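Local coordinates for Blr3880 protein (Bradyrhizobium japonicum, PDB 2OOD), which probably catalyses the zinc-dependent hydrolytic deamination of guanine, giving xanthine and ammonia, at residues N232-S236 with Y255-Y259; R9-F15 with A30-G36; T146-E151 with R188-Y193. All blocks are in the same frame, centred on the assembly; numbering follows the deposited sequence.

Contact 1 is the buried one of the three and the only one that reaches the zinc site; contacts 2 and 3 are partly buried and include salt bridges. Contacts 1 and 3 both belong to the barrel, one joining a strand end to a short helix, the other two outer helices, and their centres lie about 24 Å apart. Contact 2 pairs strands outside the barrel, on the other side of the chain's centre from contact 1, about 39 Å away between centres. The chemistry follows the place: phenol-to-carbonyl bonding and CH-pi packing in contact 1, backbone pairing framed by two salt bridges in contact 2, slid rings with carboxylate partners in contact 3.

Contact 1. Residues N232-S236 with Y255-Y259; sequences NTHIS and YLGVY. With ZN (zinc ion), chain B; GUN (guanine), chain C.
The phenol oxygen Tyr259 OH is held by two backbone groups: it donates to the carbonyl oxygen His234 O at 2.7 Å and also bonds the amide nitrogen of Ala208. The donor meets the His234 carbonyl almost head-on, with a C=O...O angle of 166°. Thr233 OG1 lies 3.1 Å from the same Tyr259 OH and has its own hydrogen bond to Pro205 O. The other branch of the threonine, CG2, rests over one face of the Tyr259 ring, 4.0 Å from its centroid and displaced toward the rim, while Ile235 CB comes to the ring's edge.

Residues 232-234 are the end of a parallel strand in the distorted beta/alpha barrel of the amidohydrolases, set between strands 199-205 and 269-272, and the helix 255-260 packs against the outgoing chain. The His234 ring leads off from the helix into the active site. Its NE2 binds the zinc ion at 2.2 Å, in a site completed by His79, His81 and Asp326, and ND1 is hydrogen-bonded to Arg206 O, so both ring nitrogens are engaged and the ring's rotation is fixed. Guanine N2 also reaches the zinc, at 2.0 Å, but the base is modelled too close to the His234 ring for finer details to be trusted.

Beyond the strand, Ile235 CA sits over the centre of the Tyr255 ring, 4.0 Å from the centroid, with Ser236 N above the same face nearer the rim. The Tyr255 hydroxyl is bonded to Glu241. With CG1 anti to the backbone N (chi1 -173°) and the chain extended beyond it, Ile235 slides alongside Tyr255, CG1 to CD2 3.7 Å, and carries its end to Leu256, where the CD1 methyls of the two residues lie 3.8 Å apart.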
# COMPACT_ATOMS: atom_id res chain seq x y z
N ASN A 232 -22.38 8.79 13.65
CA ASN A 232 -21.38 8.21 12.76
C ASN A 232 -22.04 7.74 11.46
O ASN A 232 -23.01 7.00 11.50
CB ASN A 232 -20.70 7.05 13.49
CG ASN A 232 -19.65 6.35 12.64
OD1 ASN A 232 -18.86 6.99 11.94
ND2 ASN A 232 -19.63 5.02 12.73
N THR A 233 -21.49 8.16 10.32
CA THR A 233 -22.06 7.78 9.03
C THR A 233 -21.07 7.89 7.86
O THR A 233 -19.87 8.07 8.06
CB THR A 233 -23.32 8.64 8.71
OG1 THR A 233 -24.03 8.07 7.60
CG2 THR A 233 -22.93 10.07 8.38
N HIS A 234 -21.58 7.77 6.64
CA HIS A 234 -20.77 7.89 5.43
C HIS A 234 -21.28 9.05 4.59
O HIS A 234 -22.48 9.34 4.59
CB HIS A 234 -20.82 6.61 4.61
CG HIS A 234 -20.32 5.42 5.34
ND1 HIS A 234 -21.16 4.56 6.01
CD2 HIS A 234 -19.07 4.95 5.53
CE1 HIS A 234 -20.44 3.60 6.58
NE2 HIS A 234 -19.17 3.81 6.30
N ILE A 235 -20.39 9.69 3.86
CA ILE A 235 -20.79 10.83 3.04
C ILE A 235 -19.92 11.02 1.80
O ILE A 235 -18.69 11.01 1.89
CB ILE A 235 -20.76 12.13 3.92
CG1 ILE A 235 -21.33 13.32 3.16
CG2 ILE A 235 -19.34 12.44 4.34
CD1 ILE A 235 -21.41 14.57 4.00
N SER A 236 -20.55 11.15 0.64
CA SER A 236 -19.85 11.40 -0.62
C SER A 236 -18.65 10.50 -0.94
O SER A 236 -17.59 11.00 -1.31
CB SER A 236 -19.37 12.84 -0.63
OG SER A 236 -20.42 13.71 -0.25
N TYR A 255 -25.06 15.97 -0.67
CA TYR A 255 -25.02 14.86 0.26
C TYR A 255 -25.05 15.33 1.72
O TYR A 255 -25.81 14.79 2.54
CB TYR A 255 -23.79 14.00 -0.01
CG TYR A 255 -23.94 12.54 0.37
CD1 TYR A 255 -23.48 11.54 -0.47
CD2 TYR A 255 -24.52 12.16 1.57
CE1 TYR A 255 -23.58 10.19 -0.12
CE2 TYR A 255 -24.63 10.82 1.94
CZ TYR A 255 -24.15 9.84 1.09
OH TYR A 255 -24.22 8.51 1.46
N LEU A 256 -24.24 16.33 2.05
CA LEU A 256 -24.21 16.85 3.42
C LEU A 256 -25.58 17.44 3.77
O LEU A 256 -25.99 17.43 4.93
CB LEU A 256 -23.13 17.92 3.56
CG LEU A 256 -22.95 18.59 4.92
CD1 LEU A 256 -22.56 17.56 5.96
CD2 LEU A 256 -21.87 19.64 4.84
N GLY A 257 -26.27 17.96 2.77
CA GLY A 257 -27.57 18.57 3.00
C GLY A 257 -28.60 17.60 3.55
O GLY A 257 -29.49 17.99 4.31
N VAL A 258 -28.49 16.33 3.16
CA VAL A 258 -29.41 15.31 3.63
C VAL A 258 -29.33 15.17 5.14
O VAL A 258 -30.36 15.09 5.82
CB VAL A 258 -29.10 13.95 3.00
CG1 VAL A 258 -30.08 12.90 3.51
CG2 VAL A 258 -29.15 14.05 1.48
N TYR A 259 -28.11 15.15 5.68
CA TYR A 259 -27.91 15.01 7.12
C TYR A 259 -28.24 16.28 7.90
O TYR A 259 -28.62 16.19 9.06
CB TYR A 259 -26.47 14.60 7.43
CG TYR A 259 -26.09 13.26 6.85
CD1 TYR A 259 -26.84 12.13 7.12
CD2 TYR A 259 -24.99 13.14 6.01
CE1 TYR A 259 -26.51 10.90 6.56
CE2 TYR A 259 -24.66 11.92 5.45
CZ TYR A 259 -25.42 10.81 5.72
OH TYR A 259 -25.10 9.60 5.13
ZN ZN B . -17.30 2.61 6.01
N9 GUN C . -21.62 2.91 3.53
C8 GUN C . -22.38 2.53 2.48
N7 GUN C . -21.63 2.04 1.53
C5 GUN C . -20.34 2.06 1.91
C6 GUN C . -19.10 1.66 1.31
O6 GUN C . -19.06 1.16 0.19
N1 GUN C . -17.93 1.85 2.05
C2 GUN C . -17.96 2.41 3.32
N2 GUN C . -16.79 2.58 4.03
N3 GUN C . -19.10 2.78 3.88
C4 GUN C . -20.30 2.63 3.22
O HOH W 1 -16.11 0.66 4.88

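Contact 2. Residues R9-F15 with A30-G36; sequences RGTFFDF and ARFHQDG
Residues 9-15 and 30-36 form an antiparallel beta pairing, a hairpin with a long irregular connection, in the beta-rich part outside the barrel; strand 11-15 pairs on its other side with the start of strand 70-81. The chain turns corners at Gly10 and at Gln34-Asp35, and strands 5-9 and 36-41 belong to a second, four-stranded sheet. Phe12 with His33 and Asp14 with Arg31 are hydrogen-bonded pairs, and Phe13 with Phe32 is a non-hydrogen-bonded one. Between Gly10 and Phe12 the register slips by one residue, a beta bulge, and beyond it Gly10 pairs with Gly36. The backbone angles of Gly10 would jam a side chain against the preceding carbonyl.

Phe13, Phe15, Ala30 and Phe32 share one face, turned to helices 374-380 and 434-447. Here Phe13 CZ meets the Ala30 CB methyl at 3.8 Å, and Phe32 CD1 comes to the edge of the Phe13 ring. On the other face, Asp14 CG stands between its backbone N and carbonyl carbon (chi1 67°), which brings Asp14 OD2 to Arg31 NH1 at 2.7 Å in a salt bridge. The same OD2 accepts the amide of Phe398, and Arg31 NH2 makes a further salt bridge with Glu399. Past the bulge, the extended Arg9 side chain makes another: Arg9 NE points at the syn lone pair of Asp35 OD1, 2.9 Å away and close to the guanidinium plane.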
# COMPACT_ATOMS: atom_id res chain seq x y z
N ARG A 9 9.33 3.93 31.11
CA ARG A 9 10.52 4.66 30.71
C ARG A 9 10.99 4.27 29.32
O ARG A 9 10.89 3.11 28.92
CB ARG A 9 11.65 4.39 31.70
CG ARG A 9 12.96 5.02 31.31
CD ARG A 9 14.07 4.62 32.24
NE ARG A 9 15.30 5.31 31.92
CZ ARG A 9 16.36 5.37 32.72
NH1 ARG A 9 16.33 4.77 33.90
NH2 ARG A 9 17.44 6.04 32.34
N GLY A 10 11.52 5.26 28.60
CA GLY A 10 12.03 5.03 27.25
C GLY A 10 11.92 6.28 26.40
O GLY A 10 11.65 7.37 26.90
N THR A 11 12.15 6.12 25.09
CA THR A 11 12.06 7.22 24.14
C THR A 11 10.59 7.52 23.78
O THR A 11 9.88 6.65 23.26
CB THR A 11 12.83 6.89 22.86
OG1 THR A 11 14.18 6.56 23.18
CG2 THR A 11 12.81 8.08 21.91
N PHE A 12 10.15 8.74 24.06
CA PHE A 12 8.78 9.16 23.79
C PHE A 12 8.66 10.23 22.70
O PHE A 12 9.51 11.11 22.57
CB PHE A 12 8.16 9.72 25.08
CG PHE A 12 7.80 8.68 26.08
CD1 PHE A 12 6.59 8.00 26.00
CD2 PHE A 12 8.67 8.37 27.13
CE1 PHE A 12 6.24 7.03 26.94
CE2 PHE A 12 8.32 7.40 28.09
CZ PHE A 12 7.11 6.73 27.99
N PHE A 13 7.57 10.16 21.94
CA PHE A 13 7.29 11.11 20.86
C PHE A 13 5.78 11.33 20.74
O PHE A 13 5.04 10.41 20.42
CB PHE A 13 7.82 10.56 19.52
CG PHE A 13 7.79 11.56 18.39
CD1 PHE A 13 8.94 12.26 18.02
CD2 PHE A 13 6.62 11.80 17.67
CE1 PHE A 13 8.92 13.18 16.96
CE2 PHE A 13 6.60 12.72 16.62
CZ PHE A 13 7.75 13.40 16.27
N ASP A 14 5.33 12.55 21.01
CA ASP A 14 3.91 12.84 20.89
C ASP A 14 3.70 14.29 20.46
O ASP A 14 4.66 15.02 20.24
CB ASP A 14 3.17 12.51 22.20
CG ASP A 14 3.56 13.41 23.35
OD1 ASP A 14 4.75 13.78 23.48
OD2 ASP A 14 2.66 13.75 24.15
N PHE A 15 2.45 14.71 20.34
CA PHE A 15 2.17 16.07 19.90
C PHE A 15 1.47 16.96 20.91
O PHE A 15 0.72 16.48 21.76
CB PHE A 15 1.33 16.00 18.62
CG PHE A 15 2.05 15.37 17.47
CD1 PHE A 15 2.84 16.14 16.62
CD2 PHE A 15 1.97 14.01 17.24
CE1 PHE A 15 3.54 15.56 15.57
CE2 PHE A 15 2.68 13.41 16.18
CZ PHE A 15 3.46 14.20 15.35
N ALA A 30 5.58 18.91 17.83
CA ALA A 30 5.98 17.66 18.46
C ALA A 30 6.66 17.85 19.82
O ALA A 30 7.10 18.95 20.17
CB ALA A 30 6.90 16.88 17.53
N ARG A 31 6.73 16.76 20.58
CA ARG A 31 7.35 16.75 21.90
C ARG A 31 8.19 15.48 21.95
O ARG A 31 7.67 14.37 21.84
CB ARG A 31 6.28 16.71 22.99
CG ARG A 31 6.83 16.68 24.39
CD ARG A 31 5.79 16.11 25.34
NE ARG A 31 4.81 17.09 25.82
CZ ARG A 31 3.58 16.78 26.21
NH1 ARG A 31 3.16 15.52 26.16
NH2 ARG A 31 2.76 17.72 26.66
N PHE A 32 9.49 15.64 22.12
CA PHE A 32 10.38 14.49 22.14
C PHE A 32 11.19 14.35 23.43
O PHE A 32 11.73 15.33 23.95
CB PHE A 32 11.34 14.58 20.96
CG PHE A 32 12.39 13.53 20.95
CD1 PHE A 32 12.08 12.21 20.65
CD2 PHE A 32 13.72 13.86 21.21
CE1 PHE A 32 13.07 11.23 20.60
CE2 PHE A 32 14.72 12.89 21.16
CZ PHE A 32 14.40 11.57 20.85
N HIS A 33 11.26 13.13 23.94
CA HIS A 33 12.03 12.81 25.14
C HIS A 33 12.87 11.59 24.80
O HIS A 33 12.33 10.50 24.68
CB HIS A 33 11.10 12.46 26.31
CG HIS A 33 10.46 13.65 26.95
ND1 HIS A 33 11.19 14.67 27.52
CD2 HIS A 33 9.16 13.99 27.10
CE1 HIS A 33 10.37 15.58 28.00
NE2 HIS A 33 9.13 15.20 27.76
N GLN A 34 14.17 11.77 24.63
CA GLN A 34 15.03 10.64 24.31
C GLN A 34 14.99 9.62 25.44
O GLN A 34 15.03 8.41 25.20
CB GLN A 34 16.48 11.07 24.10
CG GLN A 34 17.37 9.90 23.75
CD GLN A 34 18.82 10.30 23.54
OE1 GLN A 34 19.13 11.24 22.78
NE2 GLN A 34 19.73 9.59 24.20
N ASP A 35 14.90 10.12 26.68
CA ASP A 35 14.83 9.27 27.87
C ASP A 35 13.84 9.87 28.86
O ASP A 35 14.22 10.64 29.74
CB ASP A 35 16.21 9.14 28.52
CG ASP A 35 16.19 8.33 29.80
OD1 ASP A 35 15.51 7.28 29.84
OD2 ASP A 35 16.85 8.74 30.79
N GLY A 36 12.56 9.52 28.71
CA GLY A 36 11.56 10.08 29.59
C GLY A 36 10.86 9.05 30.45
O GLY A 36 11.05 7.85 30.28

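Contact 3. Residues T146-E151 with R188-Y193; sequences TEELFE and RLIAQY
The Tyr193 ring is sandwiched, with Phe150 CB over one face, Gln192 CB of its own helix over the opposite face, and Glu151 OE2 and Leu189 CD2 in plane at its edge. In return Tyr193 CB sits over the centre of one face of the Phe150 ring, 3.9 Å from its centroid. The two rings are nearly parallel, their planes 17° apart, but slid so far that they barely overlap, and each mainly covers the other's CB. This joins helices 143-156 and 179-193, neighbours on the outside of the amidohydrolase beta/alpha barrel, whose short segments run almost parallel. Underneath, Phe150 and Leu189 reach strands 160-166 and 199-205.

The Tyr193 hydroxyl crosses to the other helix and donates to Glu151 OE2 at 2.6 Å, on the anti side of that carboxylate and 29° out of its plane; the aliphatic Glu147 CB lies 3.4 Å from Tyr193 OH. An alanine in place of Tyr193 has neither ring nor hydroxyl, and would probably leave Glu151 OE2 without this bond and open a gap beside Phe150, whose ring could then turn more easily.

Farther along, Thr146 CG2 touches Leu189 CD1 at 3.9 Å. Glu147 ties three helices together: its OE1 pairs with Arg113 of helix 113-129, while its other oxygen takes Arg188, a side chain bent at chi3 (72°) to bring its guanidinium across. Arg188 NH2 donates to Glu147 OE2 at 2.9 Å in a salt bridge, nearly in line with the C-O bond, and Arg188 NH1 adds a weak bond to that same oxygen at 3.1 Å.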
# COMPACT_ATOMS: atom_id res chain seq x y z
N THR A 146 -23.46 -5.38 18.13
CA THR A 146 -23.12 -4.22 18.94
C THR A 146 -22.93 -4.56 20.41
O THR A 146 -22.01 -4.05 21.06
CB THR A 146 -24.21 -3.13 18.84
OG1 THR A 146 -24.26 -2.62 17.50
CG2 THR A 146 -23.91 -1.98 19.80
N GLU A 147 -23.78 -5.43 20.94
CA GLU A 147 -23.68 -5.83 22.34
C GLU A 147 -22.37 -6.56 22.59
O GLU A 147 -21.63 -6.22 23.52
CB GLU A 147 -24.85 -6.73 22.74
CG GLU A 147 -26.22 -6.09 22.57
CD GLU A 147 -27.35 -7.09 22.69
OE1 GLU A 147 -27.08 -8.30 22.52
OE2 GLU A 147 -28.51 -6.68 22.93
N GLU A 148 -22.07 -7.54 21.75
CA GLU A 148 -20.83 -8.30 21.90
C GLU A 148 -19.58 -7.43 21.79
O GLU A 148 -18.58 -7.70 22.44
CB GLU A 148 -20.76 -9.43 20.86
CG GLU A 148 -21.75 -10.56 21.10
CD GLU A 148 -21.65 -11.14 22.50
OE1 GLU A 148 -20.52 -11.39 22.97
OE2 GLU A 148 -22.71 -11.35 23.13
N LEU A 149 -19.65 -6.37 20.97
CA LEU A 149 -18.50 -5.48 20.80
C LEU A 149 -18.24 -4.62 22.03
O LEU A 149 -17.11 -4.51 22.49
CB LEU A 149 -18.70 -4.57 19.58
CG LEU A 149 -17.65 -3.46 19.46
CD1 LEU A 149 -16.29 -4.05 19.17
CD2 LEU A 149 -18.04 -2.49 18.37
N PHE A 150 -19.29 -4.02 22.56
CA PHE A 150 -19.14 -3.18 23.74
C PHE A 150 -18.64 -3.99 24.94
O PHE A 150 -17.80 -3.53 25.70
CB PHE A 150 -20.47 -2.53 24.11
CG PHE A 150 -20.76 -1.27 23.36
CD1 PHE A 150 -19.86 -0.20 23.40
CD2 PHE A 150 -21.94 -1.12 22.64
CE1 PHE A 150 -20.15 1.00 22.74
CE2 PHE A 150 -22.24 0.07 21.98
CZ PHE A 150 -21.33 1.14 22.03
N GLU A 151 -19.17 -5.20 25.10
CA GLU A 151 -18.79 -6.03 26.22
C GLU A 151 -17.36 -6.56 26.18
O GLU A 151 -16.68 -6.59 27.21
CB GLU A 151 -19.81 -7.16 26.37
CG GLU A 151 -20.99 -6.73 27.23
CD GLU A 151 -22.26 -7.52 26.97
OE1 GLU A 151 -22.19 -8.76 26.83
OE2 GLU A 151 -23.34 -6.89 26.91
N ARG A 188 -32.26 1.36 23.62
CA ARG A 188 -31.88 0.38 24.62
C ARG A 188 -30.37 0.34 24.78
O ARG A 188 -29.85 0.39 25.89
CB ARG A 188 -32.39 -1.01 24.22
CG ARG A 188 -31.95 -2.12 25.16
CD ARG A 188 -32.71 -3.40 24.88
NE ARG A 188 -32.30 -4.03 23.62
CZ ARG A 188 -31.09 -4.53 23.40
NH1 ARG A 188 -30.15 -4.47 24.34
NH2 ARG A 188 -30.81 -5.09 22.23
N LEU A 189 -29.67 0.26 23.64
CA LEU A 189 -28.22 0.18 23.64
C LEU A 189 -27.56 1.42 24.24
O LEU A 189 -26.52 1.31 24.89
CB LEU A 189 -27.72 -0.06 22.21
CG LEU A 189 -28.25 -1.35 21.58
CD1 LEU A 189 -27.80 -1.43 20.14
CD2 LEU A 189 -27.76 -2.55 22.36
N ILE A 190 -28.16 2.59 24.02
CA ILE A 190 -27.61 3.82 24.58
C ILE A 190 -27.72 3.73 26.10
O ILE A 190 -26.84 4.19 26.83
CB ILE A 190 -28.38 5.07 24.09
CG1 ILE A 190 -28.14 5.27 22.59
CG2 ILE A 190 -27.95 6.29 24.88
CD1 ILE A 190 -29.03 6.31 21.94
N ALA A 191 -28.81 3.12 26.56
CA ALA A 191 -29.06 2.95 27.98
C ALA A 191 -27.98 2.08 28.60
O ALA A 191 -27.26 2.51 29.50
CB ALA A 191 -30.42 2.30 28.18
N GLN A 192 -27.86 0.86 28.08
CA GLN A 192 -26.87 -0.09 28.58
C GLN A 192 -25.40 0.24 28.41
O GLN A 192 -24.60 -0.13 29.27
CB GLN A 192 -27.09 -1.46 27.93
CG GLN A 192 -28.31 -2.20 28.43
CD GLN A 192 -28.21 -3.68 28.13
OE1 GLN A 192 -27.12 -4.27 28.24
NE2 GLN A 192 -29.34 -4.30 27.77
N TYR A 193 -25.04 0.95 27.35
CA TYR A 193 -23.62 1.20 27.11
C TYR A 193 -23.06 2.60 27.10
O TYR A 193 -21.95 2.82 27.59
CB TYR A 193 -23.22 0.50 25.82
CG TYR A 193 -23.59 -0.96 25.81
CD1 TYR A 193 -22.92 -1.88 26.60
CD2 TYR A 193 -24.62 -1.42 25.00
CE1 TYR A 193 -23.26 -3.23 26.59
CE2 TYR A 193 -24.97 -2.77 24.97
CZ TYR A 193 -24.28 -3.67 25.77
OH TYR A 193 -24.61 -5.01 25.72